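Local atomic coordinates of lipid Binding Protein (Caenorhabditis elegans, PDB entry 6C1Z), a protein that binds unsaturated fatty acids, notably oleic acid, and carries them from the lysosome to the nucleus, where it switches on genes that promote longevity. Residues H54-S59 and N63-F68; F74-P79 and Y84-T89; F111-E116 and L120-Q125. All blocks are in the same frame, centred on the assembly; numbering follows the deposited sequence.

Contact 1: residues H54-S59 and N63-F68; sequences HFNQYS and NNKLAF
Phe55 and Phe68 make the tight end of this strand pair. The edge of the Phe68 ring comes up against Phe55, with CD1 of Phe55 3.6 Å from CE2 of Phe68, and the two planes lie 48° apart, neither stacked nor T-shaped. Phe68 gets there because its CG stands between its own backbone N and carbonyl carbon (chi1 58°), which turns the ring toward Phe55 on the partner strand. Phe95 meets Phe55 edge-to-face, and Trp53 lies against Phe68, so both rings sit in a larger aromatic group. Leu66 points to the same side as Phe55. There a water donates to both Phe55 O and Asn64 O; Phe55 O also accepts the N-H of Leu66, which comes from above the carbonyl plane. The straightest rung is Gln57 N to Asn64 O, 2.7 Å long.

Packing is thinner on the other side of the sheet, where Lys65 and Ala67 are exposed. Here the His54 ring rests CE1 against Ala67 CB, and the aliphatic part of Lys65 passes Asn56, with Lys65 CD lying 3.9 Å from Tyr58 OH. At the turn, the amide of Asn63 meets the edge of the Tyr58 ring with the planes 76° apart, while Asn63 OD1 accepts the N-H of Ser59 N at 3.3 Å. The whole is an antiparallel beta hairpin of the fatty-acid-binding protein barrel; in this family the turn of this hairpin belongs to the portal region beside the helical lid.

Contact 2: residues F74-P79 and Y84-T89; sequences FVEIAP and YNTLVT
The Phe74 ring has Thr86 over one face: Thr86 CB sits 4.1 Å from the ring centroid and 24° off the normal, a CH-pi contact shifted toward the CZ side, where Thr86 CG2 also touches. At the ring's edge, near its plane, Val88 CG2 meets CE1. The ring folds back over the neighbouring strand because CG is placed between the backbone N and the carbonyl carbon (chi1 64°). The Tyr84 ring is treated differently: Glu76 O lies near its plane at the edge, and Ala78 CB comes in obliquely, 3.7 Å from Tyr84 CE1. Tyr84 OH reaches past the segment to Asp80, in the turn.

Between the two rings runs Glu76, buried and fully extended. Its OE1 accepts the hydroxyl proton of Thr86 OG1 at 2.7 Å, on the lone pair turned away from the other carboxylate oxygen, and takes a second hydrogen bond from Gln99 NE2 on strand 94-101. Two donors on one oxygen would probably offset part of the cost of burying the carboxylate. Under this layer the backbones pair through Phe74 with Thr86 and Glu76 with Tyr84, four N-H...O bonds in all; the straightest runs from Thr86 N to Phe74 O. On the outer side Val75 CG2 merely brushes Asn85 OD1, at 4.0 Å. The N-to-C directions of the two short strands lie 117° apart, well short of a flat antiparallel pair, and the ladder takes in three residue pairs. Such a short, strongly twisted antiparallel hairpin, with polar groups buried on its inner face, fits the fatty-acid-binding protein barrel, where polar side chains line the cavity alongside apolar ones.

Contact 3: residues F111-E116 and L120-Q125; sequences FTTWLE and LLQTYQ
Trp114 O takes the N-H of Leu121 N at 2.8 Å in an almost perfectly straight bond (179°), and Leu120 CA adds a CA-H...O contact to the same oxygen. Leu121 O answers by accepting Trp114 N, and the Thr112-Thr123 pair repeats the two-way exchange.

Above this rung, Leu121 CB lies 3.6 Å from the centroid of the Trp114 six-membered ring, over its face, while Leu121 CD2 reaches Trp114 CZ2. Trp114 CG lies between the backbone N and the carbonyl carbon (chi1 77°), which carries the indole across to Leu121 and to Thr123, whose CG2 meets its edge. In the ring plane, Trp114 NE1 donates to Glu116 OE2 at 2.8 Å, and Lys94 makes a cation-pi contact with the ring. Were Trp114 replaced by an alanine, Leu121 would probably lose its aromatic cover, and Glu116 and Lys94 the indole that each engages. A water joins the hydroxyls of Thr112 and Thr123 farther along this face.

On the inner face, Gln122 NE2 donates to Thr113 OG1, 2.9 Å away and in the plane of the amide. Gln122 OE1 accepts the hydroxyl hydrogen of Tyr124 OH at 2.7 Å, from above the carbonyl plane, and Tyr124 OH also has a weak bond to Arg133. Phe111 CD1 packs against Tyr124 CD1, with the ring planes 86° apart. Held through both its N-H and its oxygen, the Gln122 amide is unlikely to turn over, so this wall of the barrel probably presents a fixed polar pattern among apolar neighbours.

How the contacts relate
Contacts 1, 2 and 3 are three hairpins in series, with strand 94-101 between the second and third, each closing before the next opens, and all belong to one antiparallel sheet that curls into the lipid-binding barrel. Strands 64-68 and 74-77 are the two outermost of that sheet. They follow each other in sequence without forming a ladder, so contacts 1 and 2, about 12 Å apart between centres, meet through side chains: Phe68 CB comes within 3.5 Å of Phe74 CE1. This is the gap between neighbouring strands familiar in fatty-acid-binding proteins. Contact 3 lies on the opposite side of the chain's centre, about 15 Å from contact 1 and 17 Å from contact 2 between centres, and forms an opposing wall.

Contact 1: residues H54-S59 and N63-F68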
loop_
_atom_site.group_PDB
_atom_site.type_symbol
_atom_site.label_atom_id
_atom_site.label_comp_id
_atom_site.label_asym_id
_atom_site.label_seq_id
_atom_site.Cartn_x
_atom_site.Cartn_y
_atom_site.Cartn_z
ATOM N N HIS A 54 -9.903 -4.668 -4.552
ATOM C CA HIS A 54 -8.811 -5.594 -4.276
ATOM C C HIS A 54 -7.518 -4.936 -4.720
ATOM O O HIS A 54 -7.392 -4.546 -5.890
ATOM C CB HIS A 54 -9.048 -6.912 -5.007
ATOM C CG HIS A 54 -10.269 -7.630 -4.531
ATOM N ND1 HIS A 54 -10.214 -8.565 -3.517
ATOM C CD2 HIS A 54 -11.565 -7.557 -4.902
ATOM C CE1 HIS A 54 -11.427 -9.040 -3.294
ATOM N NE2 HIS A 54 -12.269 -8.438 -4.115
ATOM N N PHE A 55 -6.591 -4.751 -3.792
ATOM C CA PHE A 55 -5.234 -4.283 -4.075
ATOM C C PHE A 55 -4.343 -5.451 -3.717
ATOM O O PHE A 55 -4.084 -5.715 -2.539
ATOM C CB PHE A 55 -4.858 -3.064 -3.218
ATOM C CG PHE A 55 -5.350 -1.721 -3.742
ATOM C CD1 PHE A 55 -6.665 -1.519 -4.123
ATOM C CD2 PHE A 55 -4.466 -0.664 -3.849
ATOM C CE1 PHE A 55 -7.092 -0.249 -4.586
ATOM C CE2 PHE A 55 -4.894 0.586 -4.317
ATOM C CZ PHE A 55 -6.198 0.773 -4.674
ATOM N N ASN A 56 -3.909 -6.173 -4.726
ATOM C CA ASN A 56 -3.135 -7.379 -4.522
ATOM C C ASN A 56 -1.718 -7.140 -5.004
ATOM O O ASN A 56 -1.505 -6.797 -6.171
ATOM C CB ASN A 56 -3.774 -8.533 -5.291
ATOM C CG ASN A 56 -5.161 -8.852 -4.807
ATOM O OD1 ASN A 56 -5.506 -8.588 -3.659
ATOM N ND2 ASN A 56 -5.965 -9.455 -5.672
ATOM N N GLN A 57 -0.749 -7.395 -4.147
ATOM C CA GLN A 57 0.649 -7.185 -4.487
ATOM C C GLN A 57 1.320 -8.544 -4.594
ATOM O O GLN A 57 1.220 -9.362 -3.677
ATOM C CB GLN A 57 1.339 -6.335 -3.423
ATOM C CG GLN A 57 2.717 -5.848 -3.804
ATOM C CD GLN A 57 3.024 -4.485 -3.223
ATOM O OE1 GLN A 57 4.059 -4.284 -2.589
ATOM N NE2 GLN A 57 2.120 -3.541 -3.431
ATOM N N TYR A 58 1.991 -8.794 -5.710
ATOM C CA TYR A 58 2.622 -10.091 -5.937
ATOM C C TYR A 58 4.131 -9.955 -6.042
ATOM O O TYR A 58 4.636 -9.079 -6.747
ATOM C CB TYR A 58 2.105 -10.752 -7.220
ATOM C CG TYR A 58 0.639 -11.084 -7.157
ATOM C CD1 TYR A 58 0.208 -12.238 -6.513
ATOM C CD2 TYR A 58 -0.302 -10.273 -7.756
ATOM C CE1 TYR A 58 -1.134 -12.566 -6.450
ATOM C CE2 TYR A 58 -1.665 -10.598 -7.709
ATOM C CZ TYR A 58 -2.063 -11.735 -7.033
ATOM O OH TYR A 58 -3.404 -12.039 -6.995
ATOM N N SER A 59 4.861 -10.851 -5.386
ATOM C CA SER A 59 6.313 -10.835 -5.509
ATOM C C SER A 59 6.868 -12.197 -5.127
ATOM O O SER A 59 6.166 -13.038 -4.566
ATOM C CB SER A 59 6.946 -9.768 -4.615
ATOM O OG SER A 59 7.005 -10.190 -3.256
ATOM N N ASN A 63 3.109 -12.699 -1.388
ATOM C CA ASN A 63 1.913 -12.134 -1.999
ATOM C C ASN A 63 1.059 -11.533 -0.894
ATOM O O ASN A 63 0.872 -12.152 0.159
ATOM C CB ASN A 63 1.105 -13.198 -2.743
ATOM C CG ASN A 63 1.856 -13.805 -3.907
ATOM O OD1 ASN A 63 2.824 -13.241 -4.414
ATOM N ND2 ASN A 63 1.402 -14.969 -4.347
ATOM N N ASN A 64 0.559 -10.319 -1.127
ATOM C CA ASN A 64 -0.206 -9.573 -0.133
ATOM C C ASN A 64 -1.497 -9.136 -0.794
ATOM O O ASN A 64 -1.479 -8.284 -1.688
ATOM C CB ASN A 64 0.550 -8.335 0.334
ATOM C CG ASN A 64 1.961 -8.640 0.746
ATOM O OD1 ASN A 64 2.232 -9.676 1.347
ATOM N ND2 ASN A 64 2.876 -7.736 0.421
ATOM N N LYS A 65 -2.612 -9.685 -0.335
ATOM C CA LYS A 65 -3.904 -9.400 -0.933
ATOM C C LYS A 65 -4.738 -8.619 0.065
ATOM O O LYS A 65 -4.887 -9.018 1.223
ATOM C CB LYS A 65 -4.604 -10.690 -1.362
ATOM C CG LYS A 65 -3.738 -11.548 -2.294
ATOM C CD LYS A 65 -4.563 -12.415 -3.245
ATOM C CE LYS A 65 -5.302 -13.527 -2.516
ATOM N NZ LYS A 65 -6.081 -14.396 -3.447
ATOM N N LEU A 66 -5.243 -7.488 -0.373
ATOM C CA LEU A 66 -6.035 -6.624 0.476
ATOM C C LEU A 66 -7.364 -6.404 -0.215
ATOM O O LEU A 66 -7.396 -5.971 -1.369
ATOM C CB LEU A 66 -5.300 -5.299 0.663
ATOM C CG LEU A 66 -6.000 -4.252 1.514
ATOM C CD1 LEU A 66 -6.171 -4.726 2.937
ATOM C CD2 LEU A 66 -5.183 -2.976 1.481
ATOM N N ALA A 67 -8.444 -6.660 0.494
ATOM C CA ALA A 67 -9.796 -6.403 0.036
ATOM C C ALA A 67 -10.420 -5.389 0.984
ATOM O O ALA A 67 -10.202 -5.447 2.200
ATOM C CB ALA A 67 -10.622 -7.693 0.052
ATOM N N PHE A 68 -11.191 -4.452 0.439
ATOM C CA PHE A 68 -11.834 -3.472 1.295
ATOM C C PHE A 68 -12.986 -2.828 0.547
ATOM O O PHE A 68 -13.035 -2.815 -0.692
ATOM C CB PHE A 68 -10.839 -2.399 1.755
ATOM C CG PHE A 68 -10.183 -1.647 0.618
ATOM C CD1 PHE A 68 -10.751 -0.492 0.084
ATOM C CD2 PHE A 68 -8.975 -2.072 0.094
ATOM C CE1 PHE A 68 -10.147 0.185 -0.935
ATOM C CE2 PHE A 68 -8.342 -1.364 -0.932
ATOM C CZ PHE A 68 -8.936 -0.249 -1.462
HETATM O O HOH W 1 -1.800 -5.524 -1.106
#

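Contact 2: residues F74-P79 and Y84-T89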
loop_
_atom_site.group_PDB
_atom_site.type_symbol
_atom_site.label_atom_id
_atom_site.label_comp_id
_atom_site.label_asym_id
_atom_site.label_seq_id
_atom_site.Cartn_x
_atom_site.Cartn_y
_atom_site.Cartn_z
ATOM N N PHE A 74 -12.065 -1.877 8.686
ATOM C CA PHE A 74 -11.926 -3.324 8.723
ATOM C C PHE A 74 -10.646 -3.660 9.463
ATOM O O PHE A 74 -9.757 -2.815 9.607
ATOM C CB PHE A 74 -11.943 -3.918 7.304
ATOM C CG PHE A 74 -10.784 -3.499 6.432
ATOM C CD1 PHE A 74 -10.777 -2.263 5.801
ATOM C CD2 PHE A 74 -9.717 -4.350 6.213
ATOM C CE1 PHE A 74 -9.722 -1.890 4.987
ATOM C CE2 PHE A 74 -8.659 -3.971 5.410
ATOM C CZ PHE A 74 -8.667 -2.747 4.787
ATOM N N VAL A 75 -10.579 -4.877 9.983
ATOM C CA VAL A 75 -9.346 -5.349 10.595
ATOM C C VAL A 75 -8.472 -5.915 9.490
ATOM O O VAL A 75 -8.860 -6.869 8.806
ATOM C CB VAL A 75 -9.637 -6.409 11.664
ATOM C CG1 VAL A 75 -8.350 -6.835 12.349
ATOM C CG2 VAL A 75 -10.631 -5.873 12.657
ATOM N N GLU A 76 -7.296 -5.333 9.309
ATOM C CA GLU A 76 -6.357 -5.768 8.290
ATOM C C GLU A 76 -5.262 -6.592 8.941
ATOM O O GLU A 76 -4.641 -6.151 9.915
ATOM C CB GLU A 76 -5.716 -4.560 7.598
ATOM C CG GLU A 76 -4.643 -4.949 6.581
ATOM C CD GLU A 76 -3.963 -3.761 5.915
ATOM O OE1 GLU A 76 -4.232 -2.591 6.301
ATOM O OE2 GLU A 76 -3.142 -4.011 5.006
ATOM N N ILE A 77 -5.024 -7.781 8.402
ATOM C CA ILE A 77 -3.812 -8.523 8.710
ATOM C C ILE A 77 -2.791 -8.103 7.660
ATOM O O ILE A 77 -2.839 -8.535 6.510
ATOM C CB ILE A 77 -4.051 -10.030 8.740
ATOM C CG1 ILE A 77 -4.828 -10.394 10.003
ATOM C CG2 ILE A 77 -2.729 -10.755 8.733
ATOM C CD1 ILE A 77 -6.294 -9.971 10.026
ATOM N N ALA A 78 -1.893 -7.212 8.046
ATOM C CA ALA A 78 -0.929 -6.661 7.115
ATOM C C ALA A 78 0.152 -7.688 6.833
ATOM O O ALA A 78 0.271 -8.704 7.526
ATOM C CB ALA A 78 -0.327 -5.385 7.688
ATOM N N PRO A 79 0.962 -7.463 5.802
ATOM C CA PRO A 79 2.037 -8.415 5.508
ATOM C C PRO A 79 3.022 -8.610 6.645
ATOM O O PRO A 79 3.654 -9.666 6.704
ATOM C CB PRO A 79 2.700 -7.838 4.249
ATOM C CG PRO A 79 2.139 -6.471 4.080
ATOM C CD PRO A 79 0.791 -6.488 4.716
ATOM N N TYR A 84 -4.257 -4.542 12.247
ATOM C CA TYR A 84 -4.462 -3.104 12.296
ATOM C C TYR A 84 -5.938 -2.819 12.075
ATOM O O TYR A 84 -6.663 -3.634 11.489
ATOM C CB TYR A 84 -3.631 -2.372 11.218
ATOM C CG TYR A 84 -2.144 -2.549 11.373
ATOM C CD1 TYR A 84 -1.488 -3.641 10.832
ATOM C CD2 TYR A 84 -1.392 -1.629 12.075
ATOM C CE1 TYR A 84 -0.131 -3.797 10.976
ATOM C CE2 TYR A 84 -0.036 -1.776 12.224
ATOM C CZ TYR A 84 0.592 -2.856 11.672
ATOM O OH TYR A 84 1.951 -3.020 11.835
ATOM N N ASN A 85 -6.372 -1.629 12.483
ATOM C CA ASN A 85 -7.697 -1.128 12.136
ATOM C C ASN A 85 -7.476 -0.184 10.960
ATOM O O ASN A 85 -6.870 0.881 11.115
ATOM C CB ASN A 85 -8.355 -0.393 13.302
ATOM C CG ASN A 85 -8.937 -1.335 14.331
ATOM O OD1 ASN A 85 -9.689 -2.239 13.997
ATOM N ND2 ASN A 85 -8.590 -1.121 15.586
ATOM N N THR A 86 -7.927 -0.585 9.773
ATOM C CA THR A 86 -7.633 0.131 8.538
ATOM C C THR A 86 -8.900 0.748 7.958
ATOM O O THR A 86 -9.982 0.169 8.023
ATOM C CB THR A 86 -6.966 -0.824 7.543
ATOM O OG1 THR A 86 -5.692 -1.221 8.085
ATOM C CG2 THR A 86 -6.768 -0.146 6.202
ATOM N N LEU A 87 -8.760 1.945 7.402
ATOM C CA LEU A 87 -9.869 2.648 6.758
ATOM C C LEU A 87 -9.334 3.263 5.478
ATOM O O LEU A 87 -8.381 4.053 5.529
ATOM C CB LEU A 87 -10.398 3.751 7.683
ATOM C CG LEU A 87 -11.460 4.687 7.118
ATOM C CD1 LEU A 87 -12.695 3.949 6.680
ATOM C CD2 LEU A 87 -11.825 5.719 8.167
ATOM N N VAL A 88 -9.942 2.929 4.334
ATOM C CA VAL A 88 -9.534 3.460 3.029
ATOM C C VAL A 88 -10.618 4.394 2.530
ATOM O O VAL A 88 -11.798 4.041 2.543
ATOM C CB VAL A 88 -9.280 2.344 2.002
ATOM C CG1 VAL A 88 -8.616 2.936 0.741
ATOM C CG2 VAL A 88 -8.409 1.219 2.596
ATOM N N THR A 89 -10.222 5.593 2.115
ATOM C CA THR A 89 -11.119 6.554 1.500
ATOM C C THR A 89 -10.580 6.927 0.119
ATOM O O THR A 89 -9.456 6.594 -0.248
ATOM C CB THR A 89 -11.240 7.786 2.389
ATOM O OG1 THR A 89 -9.916 8.249 2.668
ATOM C CG2 THR A 89 -11.978 7.459 3.696
#

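Contact 3: residues F111-E116 and L120-Q125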
loop_
_atom_site.group_PDB
_atom_site.type_symbol
_atom_site.label_atom_id
_atom_site.label_comp_id
_atom_site.label_asym_id
_atom_site.label_seq_id
_atom_site.Cartn_x
_atom_site.Cartn_y
_atom_site.Cartn_z
ATOM N N PHE A 111 -1.101 5.276 3.838
ATOM C CA PHE A 111 -0.740 4.928 2.474
ATOM C C PHE A 111 -1.557 5.779 1.515
ATOM O O PHE A 111 -2.769 5.912 1.671
ATOM C CB PHE A 111 -1.021 3.461 2.196
ATOM C CG PHE A 111 -0.448 2.529 3.217
ATOM C CD1 PHE A 111 0.911 2.478 3.465
ATOM C CD2 PHE A 111 -1.275 1.716 3.953
ATOM C CE1 PHE A 111 1.427 1.591 4.426
ATOM C CE2 PHE A 111 -0.754 0.832 4.906
ATOM C CZ PHE A 111 0.583 0.778 5.125
ATOM N N THR A 112 -0.898 6.389 0.540
ATOM C CA THR A 112 -1.587 7.202 -0.450
ATOM C C THR A 112 -1.240 6.665 -1.817
ATOM O O THR A 112 -0.060 6.455 -2.102
ATOM C CB THR A 112 -1.161 8.662 -0.330
ATOM O OG1 THR A 112 -1.349 9.099 1.023
ATOM C CG2 THR A 112 -1.999 9.533 -1.267
ATOM N N THR A 113 -2.263 6.429 -2.650
ATOM C CA THR A 113 -2.073 5.909 -3.998
ATOM C C THR A 113 -2.749 6.869 -4.957
ATOM O O THR A 113 -3.919 7.199 -4.799
ATOM C CB THR A 113 -2.658 4.507 -4.133
ATOM O OG1 THR A 113 -2.060 3.645 -3.153
ATOM C CG2 THR A 113 -2.396 3.909 -5.477
ATOM N N TRP A 114 -2.002 7.300 -5.972
ATOM C CA TRP A 114 -2.536 8.292 -6.895
ATOM C C TRP A 114 -1.905 8.080 -8.261
ATOM O O TRP A 114 -0.934 7.361 -8.422
ATOM C CB TRP A 114 -2.411 9.727 -6.350
ATOM C CG TRP A 114 -1.055 10.362 -6.429
ATOM C CD1 TRP A 114 -0.637 11.286 -7.357
ATOM C CD2 TRP A 114 0.053 10.171 -5.538
ATOM N NE1 TRP A 114 0.657 11.641 -7.107
ATOM C CE2 TRP A 114 1.094 11.022 -5.974
ATOM C CE3 TRP A 114 0.256 9.382 -4.393
ATOM C CZ2 TRP A 114 2.336 11.065 -5.350
ATOM C CZ3 TRP A 114 1.475 9.450 -3.752
ATOM C CH2 TRP A 114 2.510 10.294 -4.235
ATOM N N LEU A 115 -2.495 8.723 -9.263
ATOM C CA LEU A 115 -2.036 8.625 -10.649
ATOM C C LEU A 115 -1.461 9.949 -11.127
ATOM O O LEU A 115 -2.003 11.021 -10.839
ATOM C CB LEU A 115 -3.179 8.213 -11.571
ATOM C CG LEU A 115 -3.891 6.894 -11.279
ATOM C CD1 LEU A 115 -4.971 6.622 -12.296
ATOM C CD2 LEU A 115 -2.898 5.753 -11.250
ATOM N N GLU A 116 -0.361 9.868 -11.861
ATOM C CA GLU A 116 0.249 11.046 -12.458
ATOM C C GLU A 116 0.737 10.672 -13.835
ATOM O O GLU A 116 1.629 9.830 -13.972
ATOM C CB GLU A 116 1.413 11.567 -11.628
ATOM C CG GLU A 116 0.927 12.294 -10.413
ATOM C CD GLU A 116 2.027 12.980 -9.666
ATOM O OE1 GLU A 116 3.213 12.752 -10.003
ATOM O OE2 GLU A 116 1.695 13.715 -8.717
ATOM N N LEU A 120 1.463 5.188 -11.714
ATOM C CA LEU A 120 0.847 5.061 -10.404
ATOM C C LEU A 120 1.904 5.274 -9.327
ATOM O O LEU A 120 2.993 4.681 -9.382
ATOM C CB LEU A 120 0.159 3.714 -10.250
ATOM C CG LEU A 120 -0.536 3.446 -8.912
ATOM C CD1 LEU A 120 -1.738 2.521 -9.130
ATOM C CD2 LEU A 120 0.426 2.824 -7.931
ATOM N N LEU A 121 1.601 6.166 -8.384
ATOM C CA LEU A 121 2.524 6.551 -7.326
ATOM C C LEU A 121 1.936 6.146 -5.986
ATOM O O LEU A 121 0.720 6.145 -5.814
ATOM C CB LEU A 121 2.840 8.067 -7.347
ATOM C CG LEU A 121 3.908 8.530 -8.347
ATOM C CD1 LEU A 121 3.457 8.317 -9.770
ATOM C CD2 LEU A 121 4.268 9.988 -8.117
ATOM N N GLN A 122 2.807 5.758 -5.078
ATOM C CA GLN A 122 2.389 5.503 -3.711
ATOM C C GLN A 122 3.341 6.177 -2.740
ATOM O O GLN A 122 4.536 6.307 -3.003
ATOM C CB GLN A 122 2.335 4.028 -3.370
ATOM C CG GLN A 122 1.363 3.246 -4.198
ATOM C CD GLN A 122 1.187 1.854 -3.676
ATOM O OE1 GLN A 122 2.137 1.065 -3.623
ATOM N NE2 GLN A 122 -0.044 1.521 -3.332
ATOM N N THR A 123 2.804 6.594 -1.593
ATOM C CA THR A 123 3.634 6.892 -0.443
ATOM C C THR A 123 3.180 6.028 0.721
ATOM O O THR A 123 1.983 5.813 0.907
ATOM C CB THR A 123 3.598 8.385 -0.047
ATOM O OG1 THR A 123 2.241 8.825 0.113
ATOM C CG2 THR A 123 4.290 9.242 -1.097
ATOM N N TYR A 124 4.147 5.552 1.492
ATOM C CA TYR A 124 3.887 4.890 2.760
ATOM C C TYR A 124 4.571 5.719 3.830
ATOM O O TYR A 124 5.790 5.914 3.796
ATOM C CB TYR A 124 4.438 3.457 2.804
ATOM C CG TYR A 124 4.286 2.606 1.566
ATOM C CD1 TYR A 124 3.173 2.721 0.745
ATOM C CD2 TYR A 124 5.255 1.672 1.235
ATOM C CE1 TYR A 124 3.045 1.941 -0.382
ATOM C CE2 TYR A 124 5.122 0.887 0.111
ATOM C CZ TYR A 124 4.014 1.039 -0.682
ATOM O OH TYR A 124 3.906 0.251 -1.816
ATOM N N GLN A 125 3.778 6.225 4.766
ATOM C CA GLN A 125 4.265 7.119 5.803
ATOM C C GLN A 125 4.028 6.512 7.173
ATOM O O GLN A 125 2.921 6.043 7.457
ATOM C CB GLN A 125 3.486 8.414 5.644
ATOM C CG GLN A 125 3.463 9.354 6.827
ATOM C CD GLN A 125 2.548 10.542 6.572
ATOM O OE1 GLN A 125 2.692 11.250 5.579
ATOM N NE2 GLN A 125 1.582 10.734 7.449
HETATM O O HOH W 2 0.985 8.406 2.539
#